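Local coordinates for protein agglutinin (PDB 4G9M) that probably binds carbohydrates as a lectin of the ricin-type beta-trefoil family and assembles as a domain-swapped dimer, at residues L108-S116 with V124-Q135; K54-N62 with T86-A94. All blocks are in the same frame, centred on the assembly; numbering follows the deposited sequence.

Contact 1 (L108-S116 with V124-Q135); sequences LFVLDLKES and VIYYNNNATDNQ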
loop_
_atom_site.group_PDB
_atom_site.type_symbol
_atom_site.label_atom_id
_atom_site.label_comp_id
_atom_site.label_asym_id
_atom_site.label_seq_id
_atom_site.Cartn_x
_atom_site.Cartn_y
_atom_site.Cartn_z
ATOM N N LEU B 108 -9.733 0.817 -9.772
ATOM C CA LEU B 108 -11.001 0.550 -9.104
ATOM C C LEU B 108 -11.125 -0.937 -8.796
ATOM O O LEU B 108 -11.992 -1.332 -8.018
ATOM C CB LEU B 108 -12.199 0.977 -9.968
ATOM C CG LEU B 108 -12.529 2.464 -10.116
ATOM C CD1 LEU B 108 -13.747 2.621 -11.010
ATOM C CD2 LEU B 108 -12.770 3.126 -8.768
ATOM N N PHE B 109 -10.255 -1.748 -9.405
ATOM C CA PHE B 109 -10.350 -3.206 -9.283
ATOM C C PHE B 109 -9.280 -3.821 -8.408
ATOM O O PHE B 109 -8.098 -3.488 -8.531
ATOM C CB PHE B 109 -10.354 -3.864 -10.660
ATOM C CG PHE B 109 -11.555 -3.490 -11.479
ATOM C CD1 PHE B 109 -12.754 -4.170 -11.330
ATOM C CD2 PHE B 109 -11.497 -2.425 -12.354
ATOM C CE1 PHE B 109 -13.873 -3.803 -12.063
ATOM C CE2 PHE B 109 -12.618 -2.044 -13.095
ATOM C CZ PHE B 109 -13.805 -2.742 -12.942
ATOM N N VAL B 110 -9.714 -4.740 -7.543
ATOM C CA VAL B 110 -8.814 -5.496 -6.674
ATOM C C VAL B 110 -9.033 -7.001 -6.807
ATOM O O VAL B 110 -10.083 -7.436 -7.274
ATOM C CB VAL B 110 -8.976 -5.107 -5.185
ATOM C CG1 VAL B 110 -8.462 -3.675 -4.935
ATOM C CG2 VAL B 110 -10.411 -5.283 -4.719
ATOM N N LEU B 111 -8.040 -7.783 -6.377
ATOM C CA LEU B 111 -8.168 -9.233 -6.296
ATOM C C LEU B 111 -9.183 -9.584 -5.223
ATOM O O LEU B 111 -9.083 -9.128 -4.082
ATOM C CB LEU B 111 -6.826 -9.898 -5.973
ATOM C CG LEU B 111 -6.006 -10.397 -7.170
ATOM C CD1 LEU B 111 -5.786 -9.304 -8.172
ATOM C CD2 LEU B 111 -4.675 -10.981 -6.709
ATOM N N ASP B 112 -10.136 -10.424 -5.591
ATOM C CA ASP B 112 -11.311 -10.679 -4.758
ATOM C C ASP B 112 -11.550 -12.180 -4.657
ATOM O O ASP B 112 -11.689 -12.854 -5.663
ATOM C CB ASP B 112 -12.510 -9.964 -5.411
ATOM C CG ASP B 112 -13.817 -10.183 -4.684
ATOM O OD1 ASP B 112 -14.197 -11.342 -4.408
ATOM O OD2 ASP B 112 -14.512 -9.177 -4.430
ATOM N N LEU B 113 -11.599 -12.718 -3.443
ATOM C CA LEU B 113 -12.018 -14.108 -3.285
ATOM C C LEU B 113 -13.547 -14.142 -3.330
ATOM O O LEU B 113 -14.224 -13.715 -2.390
ATOM C CB LEU B 113 -11.467 -14.712 -1.982
ATOM C CG LEU B 113 -11.718 -16.213 -1.762
ATOM C CD1 LEU B 113 -11.211 -17.049 -2.939
ATOM C CD2 LEU B 113 -11.037 -16.666 -0.487
ATOM N N LYS B 114 -14.077 -14.649 -4.439
ATOM C CA LYS B 114 -15.491 -14.526 -4.787
ATOM C C LYS B 114 -16.463 -14.865 -3.651
ATOM O O LYS B 114 -16.472 -15.988 -3.143
ATOM C CB LYS B 114 -15.789 -15.403 -6.013
ATOM C CG LYS B 114 -17.196 -15.265 -6.603
ATOM C CD LYS B 114 -17.357 -16.259 -7.742
ATOM C CE LYS B 114 -18.718 -16.176 -8.400
ATOM N NZ LYS B 114 -18.888 -17.301 -9.374
ATOM N N GLU B 115 -17.250 -13.869 -3.248
ATOM C CA GLU B 115 -18.366 -14.067 -2.318
ATOM C C GLU B 115 -17.887 -14.582 -0.953
ATOM O O GLU B 115 -18.630 -15.250 -0.231
ATOM C CB GLU B 115 -19.431 -14.990 -2.939
ATOM C CG GLU B 115 -20.192 -14.344 -4.117
ATOM C CD GLU B 115 -21.001 -15.333 -4.939
ATOM O OE1 GLU B 115 -20.794 -16.560 -4.802
ATOM O OE2 GLU B 115 -21.835 -14.872 -5.747
ATOM N N SER B 116 -16.636 -14.282 -0.625
ATOM C CA SER B 116 -16.039 -14.661 0.661
ATOM C C SER B 116 -16.179 -16.154 0.984
ATOM O O SER B 116 -16.252 -16.541 2.153
ATOM C CB SER B 116 -16.656 -13.841 1.797
ATOM O OG SER B 116 -16.684 -12.465 1.485
ATOM N N VAL B 124 -10.879 -16.571 -7.659
ATOM C CA VAL B 124 -10.413 -15.226 -7.365
ATOM C C VAL B 124 -10.691 -14.424 -8.621
ATOM O O VAL B 124 -10.409 -14.884 -9.731
ATOM C CB VAL B 124 -8.928 -15.226 -7.021
ATOM C CG1 VAL B 124 -8.413 -13.802 -6.900
ATOM C CG2 VAL B 124 -8.720 -15.987 -5.738
ATOM N N ILE B 125 -11.273 -13.242 -8.448
ATOM C CA ILE B 125 -11.755 -12.471 -9.589
ATOM C C ILE B 125 -11.312 -11.021 -9.418
ATOM O O ILE B 125 -10.969 -10.609 -8.312
ATOM C CB ILE B 125 -13.299 -12.502 -9.676
ATOM C CG1 ILE B 125 -13.934 -12.078 -8.341
ATOM C CG2 ILE B 125 -13.800 -13.901 -10.069
ATOM C CD1 ILE B 125 -15.462 -11.862 -8.408
ATOM N N TYR B 126 -11.300 -10.256 -10.508
ATOM C CA TYR B 126 -11.175 -8.795 -10.387
ATOM C C TYR B 126 -12.532 -8.272 -9.989
ATOM O O TYR B 126 -13.553 -8.738 -10.510
ATOM C CB TYR B 126 -10.705 -8.145 -11.708
ATOM C CG TYR B 126 -9.276 -8.525 -11.996
ATOM C CD1 TYR B 126 -8.231 -7.880 -11.365
ATOM C CD2 TYR B 126 -8.977 -9.581 -12.841
ATOM C CE1 TYR B 126 -6.905 -8.272 -11.583
ATOM C CE2 TYR B 126 -7.645 -9.975 -13.064
ATOM C CZ TYR B 126 -6.632 -9.322 -12.435
ATOM O OH TYR B 126 -5.315 -9.722 -12.642
ATOM N N TYR B 127 -12.577 -7.323 -9.062
ATOM C CA TYR B 127 -13.882 -6.813 -8.622
ATOM C C TYR B 127 -13.709 -5.436 -8.023
ATOM O O TYR B 127 -12.671 -5.132 -7.443
ATOM C CB TYR B 127 -14.478 -7.743 -7.571
ATOM C CG TYR B 127 -15.996 -7.809 -7.436
ATOM C CD1 TYR B 127 -16.815 -8.248 -8.488
ATOM C CD2 TYR B 127 -16.604 -7.534 -6.217
ATOM C CE1 TYR B 127 -18.194 -8.364 -8.331
ATOM C CE2 TYR B 127 -17.987 -7.653 -6.052
ATOM C CZ TYR B 127 -18.776 -8.059 -7.110
ATOM O OH TYR B 127 -20.133 -8.195 -6.927
ATOM N N ASN B 128 -14.736 -4.609 -8.146
ATOM C CA ASN B 128 -14.697 -3.254 -7.596
ATOM C C ASN B 128 -14.281 -3.274 -6.136
ATOM O O ASN B 128 -14.800 -4.070 -5.353
ATOM C CB ASN B 128 -16.081 -2.604 -7.736
ATOM C CG ASN B 128 -16.063 -1.129 -7.404
ATOM O OD1 ASN B 128 -15.632 -0.311 -8.213
ATOM N ND2 ASN B 128 -16.540 -0.778 -6.216
ATOM N N ASN B 129 -13.342 -2.407 -5.775
ATOM C CA ASN B 129 -12.825 -2.379 -4.418
ATOM C C ASN B 129 -13.874 -1.773 -3.505
ATOM O O ASN B 129 -14.145 -0.572 -3.554
ATOM C CB ASN B 129 -11.510 -1.583 -4.340
ATOM C CG ASN B 129 -10.820 -1.712 -2.990
ATOM O OD1 ASN B 129 -11.239 -2.493 -2.134
ATOM N ND2 ASN B 129 -9.736 -0.945 -2.797
ATOM N N ASN B 130 -14.457 -2.622 -2.667
ATOM C CA ASN B 130 -15.421 -2.191 -1.663
ATOM C C ASN B 130 -14.822 -2.283 -0.273
ATOM O O ASN B 130 -15.503 -2.018 0.722
ATOM C CB ASN B 130 -16.651 -3.077 -1.732
ATOM C CG ASN B 130 -17.327 -3.009 -3.089
ATOM O OD1 ASN B 130 -17.496 -1.921 -3.639
ATOM N ND2 ASN B 130 -17.663 -4.167 -3.658
ATOM N N ALA B 131 -13.551 -2.669 -0.223
ATOM C CA ALA B 131 -12.847 -2.939 1.028
ATOM C C ALA B 131 -13.623 -3.861 1.963
ATOM O O ALA B 131 -13.678 -3.639 3.170
ATOM C CB ALA B 131 -12.455 -1.651 1.731
ATOM N N THR B 132 -14.252 -4.881 1.392
ATOM C CA THR B 132 -14.741 -5.997 2.183
ATOM C C THR B 132 -13.565 -6.933 2.487
ATOM O O THR B 132 -12.552 -6.930 1.771
ATOM C CB THR B 132 -15.896 -6.746 1.470
ATOM O OG1 THR B 132 -15.511 -7.068 0.128
ATOM C CG2 THR B 132 -17.148 -5.877 1.411
ATOM N N ASP B 133 -13.670 -7.710 3.565
ATOM C CA ASP B 133 -12.546 -8.538 4.019
ATOM C C ASP B 133 -12.076 -9.584 3.000
ATOM O O ASP B 133 -10.922 -9.979 3.016
ATOM C CB ASP B 133 -12.856 -9.211 5.368
ATOM C CG ASP B 133 -12.770 -8.248 6.530
ATOM O OD1 ASP B 133 -12.464 -7.060 6.292
ATOM O OD2 ASP B 133 -13.002 -8.676 7.684
ATOM N N ASN B 134 -12.961 -10.016 2.096
ATOM C CA ASN B 134 -12.545 -10.982 1.068
ATOM C C ASN B 134 -11.693 -10.327 -0.018
ATOM O O ASN B 134 -11.171 -11.001 -0.914
ATOM C CB ASN B 134 -13.749 -11.679 0.445
ATOM C CG ASN B 134 -14.668 -10.709 -0.268
ATOM O OD1 ASN B 134 -15.067 -9.684 0.296
ATOM N ND2 ASN B 134 -14.980 -11.006 -1.520
ATOM N N GLN B 135 -11.542 -9.004 0.080
ATOM C CA GLN B 135 -10.690 -8.260 -0.846
ATOM C C GLN B 135 -9.429 -7.766 -0.137
ATOM O O GLN B 135 -8.790 -6.804 -0.574
ATOM C CB GLN B 135 -11.451 -7.061 -1.425
ATOM C CG GLN B 135 -12.852 -7.378 -1.911
ATOM C CD GLN B 135 -13.521 -6.174 -2.528
ATOM O OE1 GLN B 135 -13.574 -5.095 -1.920
ATOM N NE2 GLN B 135 -14.016 -6.334 -3.757
HETATM O O HOH W 1 -7.440 -7.248 -2.820
HETATM O O HOH W 2 -15.967 -10.640 3.437
#
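Strands 109-113 and 124-128 pair antiparallel in a beta hairpin, and Asp-112 reaches from one strand to the loop that follows the other. Backbone bonds join Val-110 with Tyr-127 and Asp-112 with Ile-125 in both directions. The side chain of Asp-112 lies at the centre of the side-chain contact. Its CB lies 3.3 Å from Ile-125 O and 3.7 Å from Tyr-127 CB. CG is anti to the backbone N (chi1 178°), which sets the carboxylate beside the tyrosine, its plane 76° from that of the ring. At the tip, OD2 accepts a hydrogen bond from Gln-135 NE2 (3.0 Å) on its anti side. The same OD2 lies 3.2 Å from Tyr-127 CD2. OD1 faces Asn-134 ND2 at 3.0 Å.

Gln-135 is held at both ends of its amide. NE2 also donates to Asn-128 O, and OE1 accepts from Asn-130 N through an in-plane lone pair. Asn-134 ND2 donates to Leu-113 O (2.9 Å) from above the carbonyl plane, while Ser-116 N reaches that oxygen from the opposite face. Leu-113 N returns a bond to Asn-134 O.

The other face of the hairpin is apolar. Leu-111 CD1 meets Tyr-126 CE1 at 3.7 Å, and Leu-113 CD1 meets Val-124 CG2 at 3.9 Å. Tyr-126 OH bonds to Gly-70 O, and Trp-137 NE1 donates to Leu-111 O. Gln-135 and Trp-137 form the Q-x-W signature of ricin-type trefoils.

The chemistry is that of a buried carboxylate that lies beside an aromatic ring, accepts one bond from the Gln-135 amide and has the Asn-134 amide close by. An Asp, an aromatic residue and an Asn-Gln pair before the Trp recur in sugar sites of ricin-type trefoils, so such a site is possible here, though not established.

Contact 2 (K54-N62 with T86-A94); sequences KGNQVTLQN and TAVPLDIVA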
loop_
_atom_site.group_PDB
_atom_site.type_symbol
_atom_site.label_atom_id
_atom_site.label_comp_id
_atom_site.label_asym_id
_atom_site.label_seq_id
_atom_site.Cartn_x
_atom_site.Cartn_y
_atom_site.Cartn_z
ATOM N N LYS B 54 8.568 0.649 -12.465
ATOM C CA LYS B 54 7.636 1.703 -12.839
ATOM C C LYS B 54 6.801 2.107 -11.637
ATOM O O LYS B 54 5.916 1.367 -11.200
ATOM C CB LYS B 54 6.734 1.257 -13.987
ATOM C CG LYS B 54 5.798 2.350 -14.471
ATOM C CD LYS B 54 4.816 1.786 -15.484
ATOM C CE LYS B 54 3.900 2.854 -16.008
ATOM N NZ LYS B 54 2.925 2.252 -16.962
ATOM N N GLY B 55 7.065 3.301 -11.115
ATOM C CA GLY B 55 6.332 3.787 -9.967
ATOM C C GLY B 55 6.486 2.846 -8.789
ATOM O O GLY B 55 7.574 2.321 -8.536
ATOM N N ASN B 56 5.386 2.653 -8.058
ATOM C CA ASN B 56 5.342 1.695 -6.967
ATOM C C ASN B 56 4.780 0.349 -7.418
ATOM O O ASN B 56 4.413 -0.465 -6.588
ATOM C CB ASN B 56 4.499 2.214 -5.799
ATOM C CG ASN B 56 4.919 3.597 -5.344
ATOM O OD1 ASN B 56 4.090 4.492 -5.216
ATOM N ND2 ASN B 56 6.209 3.781 -5.115
ATOM N N GLN B 57 4.727 0.115 -8.730
ATOM C CA GLN B 57 4.068 -1.088 -9.249
ATOM C C GLN B 57 4.870 -2.367 -9.044
ATOM O O GLN B 57 6.099 -2.358 -9.123
ATOM C CB GLN B 57 3.719 -0.919 -10.727
ATOM C CG GLN B 57 2.860 0.298 -10.969
ATOM C CD GLN B 57 2.461 0.465 -12.411
ATOM O OE1 GLN B 57 2.673 -0.429 -13.235
ATOM N NE2 GLN B 57 1.863 1.605 -12.728
ATOM N N VAL B 58 4.154 -3.461 -8.790
ATOM C CA VAL B 58 4.738 -4.775 -8.575
ATOM C C VAL B 58 4.096 -5.813 -9.474
ATOM O O VAL B 58 3.074 -5.551 -10.132
ATOM C CB VAL B 58 4.551 -5.273 -7.109
ATOM C CG1 VAL B 58 5.134 -4.277 -6.139
ATOM C CG2 VAL B 58 3.057 -5.509 -6.796
ATOM N N THR B 59 4.703 -6.995 -9.505
ATOM C CA THR B 59 4.049 -8.178 -10.045
ATOM C C THR B 59 4.106 -9.276 -9.002
ATOM O O THR B 59 4.923 -9.216 -8.068
ATOM C CB THR B 59 4.706 -8.679 -11.331
ATOM O OG1 THR B 59 6.089 -8.951 -11.082
ATOM C CG2 THR B 59 4.594 -7.653 -12.449
ATOM N N LEU B 60 3.240 -10.275 -9.162
ATOM C CA LEU B 60 3.272 -11.468 -8.324
ATOM C C LEU B 60 3.494 -12.656 -9.231
ATOM O O LEU B 60 2.718 -12.873 -10.163
ATOM C CB LEU B 60 1.948 -11.617 -7.559
ATOM C CG LEU B 60 1.716 -10.624 -6.423
ATOM C CD1 LEU B 60 0.328 -10.856 -5.829
ATOM C CD2 LEU B 60 2.803 -10.781 -5.346
ATOM N N GLN B 61 4.566 -13.407 -8.979
ATOM C CA GLN B 61 4.904 -14.560 -9.815
ATOM C C GLN B 61 4.788 -15.871 -9.049
ATOM O O GLN B 61 5.320 -16.002 -7.940
ATOM C CB GLN B 61 6.321 -14.399 -10.374
ATOM C CG GLN B 61 6.743 -15.508 -11.290
ATOM C CD GLN B 61 8.184 -15.360 -11.742
ATOM O OE1 GLN B 61 9.014 -14.787 -11.028
ATOM N NE2 GLN B 61 8.491 -15.871 -12.931
ATOM N N ASN B 62 4.098 -16.850 -9.623
ATOM C CA ASN B 62 3.951 -18.139 -8.945
ATOM C C ASN B 62 5.267 -18.906 -8.866
ATOM O O ASN B 62 5.988 -19.020 -9.858
ATOM C CB ASN B 62 2.868 -18.994 -9.611
ATOM C CG ASN B 62 2.481 -20.198 -8.769
ATOM O OD1 ASN B 62 2.947 -21.320 -9.008
ATOM N ND2 ASN B 62 1.627 -19.970 -7.777
ATOM N N THR B 86 1.754 -12.933 -19.194
ATOM C CA THR B 86 1.614 -11.481 -19.092
ATOM C C THR B 86 1.093 -11.057 -17.722
ATOM O O THR B 86 -0.092 -11.227 -17.404
ATOM C CB THR B 86 0.659 -10.923 -20.172
ATOM O OG1 THR B 86 1.071 -11.380 -21.462
ATOM C CG2 THR B 86 0.692 -9.384 -20.154
ATOM N N ALA B 87 1.976 -10.494 -16.902
ATOM C CA ALA B 87 1.576 -10.010 -15.599
ATOM C C ALA B 87 0.634 -8.819 -15.708
ATOM O O ALA B 87 0.833 -7.927 -16.529
ATOM C CB ALA B 87 2.807 -9.598 -14.788
ATOM N N VAL B 88 -0.396 -8.809 -14.871
ATOM C CA VAL B 88 -1.087 -7.565 -14.598
ATOM C C VAL B 88 -0.309 -6.828 -13.498
ATOM O O VAL B 88 -0.150 -7.357 -12.393
ATOM C CB VAL B 88 -2.530 -7.829 -14.131
ATOM C CG1 VAL B 88 -3.154 -6.568 -13.516
ATOM C CG2 VAL B 88 -3.372 -8.343 -15.294
ATOM N N PRO B 89 0.201 -5.616 -13.793
ATOM C CA PRO B 89 0.904 -4.878 -12.737
ATOM C C PRO B 89 -0.043 -4.456 -11.617
ATOM O O PRO B 89 -1.197 -4.113 -11.884
ATOM C CB PRO B 89 1.465 -3.654 -13.477
ATOM C CG PRO B 89 0.466 -3.438 -14.622
ATOM C CD PRO B 89 0.109 -4.839 -15.050
ATOM N N LEU B 90 0.451 -4.487 -10.377
ATOM C CA LEU B 90 -0.377 -4.299 -9.184
ATOM C C LEU B 90 0.193 -3.199 -8.291
ATOM O O LEU B 90 1.352 -2.801 -8.440
ATOM C CB LEU B 90 -0.453 -5.603 -8.369
ATOM C CG LEU B 90 -0.804 -6.868 -9.162
ATOM C CD1 LEU B 90 -0.478 -8.126 -8.358
ATOM C CD2 LEU B 90 -2.266 -6.849 -9.561
ATOM N N ASP B 91 -0.643 -2.716 -7.377
ATOM C CA ASP B 91 -0.250 -1.815 -6.299
ATOM C C ASP B 91 -0.692 -2.510 -5.024
ATOM O O ASP B 91 -1.832 -2.973 -4.941
ATOM C CB ASP B 91 -1.013 -0.496 -6.391
ATOM C CG ASP B 91 -0.396 0.494 -7.366
ATOM O OD1 ASP B 91 0.847 0.455 -7.590
ATOM O OD2 ASP B 91 -1.157 1.366 -7.858
ATOM N N ILE B 92 0.188 -2.598 -4.029
ATOM C CA ILE B 92 -0.184 -3.233 -2.768
ATOM C C ILE B 92 -0.520 -2.117 -1.771
ATOM O O ILE B 92 0.354 -1.333 -1.396
ATOM C CB ILE B 92 0.966 -4.118 -2.225
ATOM C CG1 ILE B 92 1.503 -5.047 -3.326
ATOM C CG2 ILE B 92 0.481 -4.949 -1.054
ATOM C CD1 ILE B 92 0.402 -5.907 -3.987
ATOM N N VAL B 93 -1.784 -2.042 -1.360
ATOM C CA VAL B 93 -2.297 -0.903 -0.584
ATOM C C VAL B 93 -2.661 -1.338 0.831
ATOM O O VAL B 93 -3.456 -2.258 1.011
ATOM C CB VAL B 93 -3.578 -0.300 -1.255
ATOM C CG1 VAL B 93 -3.992 0.969 -0.563
ATOM C CG2 VAL B 93 -3.339 -0.037 -2.747
ATOM N N ALA B 94 -2.076 -0.694 1.840
ATOM C CA ALA B 94 -2.398 -1.026 3.236
ATOM C C ALA B 94 -3.897 -0.938 3.557
ATOM O O ALA B 94 -4.545 0.070 3.286
ATOM C CB ALA B 94 -1.599 -0.140 4.192
HETATM O O HOH W 3 2.708 -1.456 -4.445
HETATM O O HOH W 4 1.192 -9.660 -11.431
#
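Strands 58-62 and 90-94 run nearly at right angles, 97° between their directions, and meet in a single antiparallel bridge between Val-58 and Leu-90. Within the beta-trefoil it joins an outer strand of the four-stranded sheet to strand 90-94, which pairs with 99-103. Val-58 N donates to Leu-90 O (2.9 Å), and Leu-90 N donates to Val-58 O (2.8 Å). Just before the crossing, Lys-54 to Gln-57 form a type II' turn with Gly-55 at positive phi.

The side chains beyond the bridge are mostly apolar. The CG2 methyl of Val-58 sits between the backbone N and the carbonyl carbon and meets Ile-92 CG1 at 3.8 Å, and the two side chains cross at about a right angle. Leu-60 CD1 meets Leu-90 CD1 at the same distance, also crosswise. These groups face the interior, where Leu-49 and Ile-101 add to the packing. Toward the start of segment 86-94, Thr-59 turns its CG2 methyl to Ala-87 CB (3.5 Å). Gln-57 lies alongside Pro-89, with OE1 3.5 Å from Pro-89 CB.

Strand 90-94 also serves the dimer: the backbone of Ile-92 and Ala-94 bonds to the second subunit. Where the strands splay apart, waters fill in. One donates to Val-88 O and accepts from Leu-60 N; another donates to Asn-56 O and accepts from Ile-92 N (2.8 Å).

In the fold
Contact 2 is buried; contact 1 is only partly so. Their centres lie about 16 Å apart, and both segments of contact 2 precede those of contact 1 in the chain. Contact 1 joins the two strands of one hairpin and is rich in side-chain polar bonds. Contact 2 joins strands of different sheets through one backbone bridge, water and aliphatic packing. They touch where Tyr-126 OH lies 3.6 Å from Val-88 CG2. They also meet across the dimer, as Asn-129 ND2 of contact 1 donates to Asn-56 OD1 of the second subunit. Contact 1 has exposed residues among those that touch but buries its polar cluster; contact 2 has no exposed residue among those that touch.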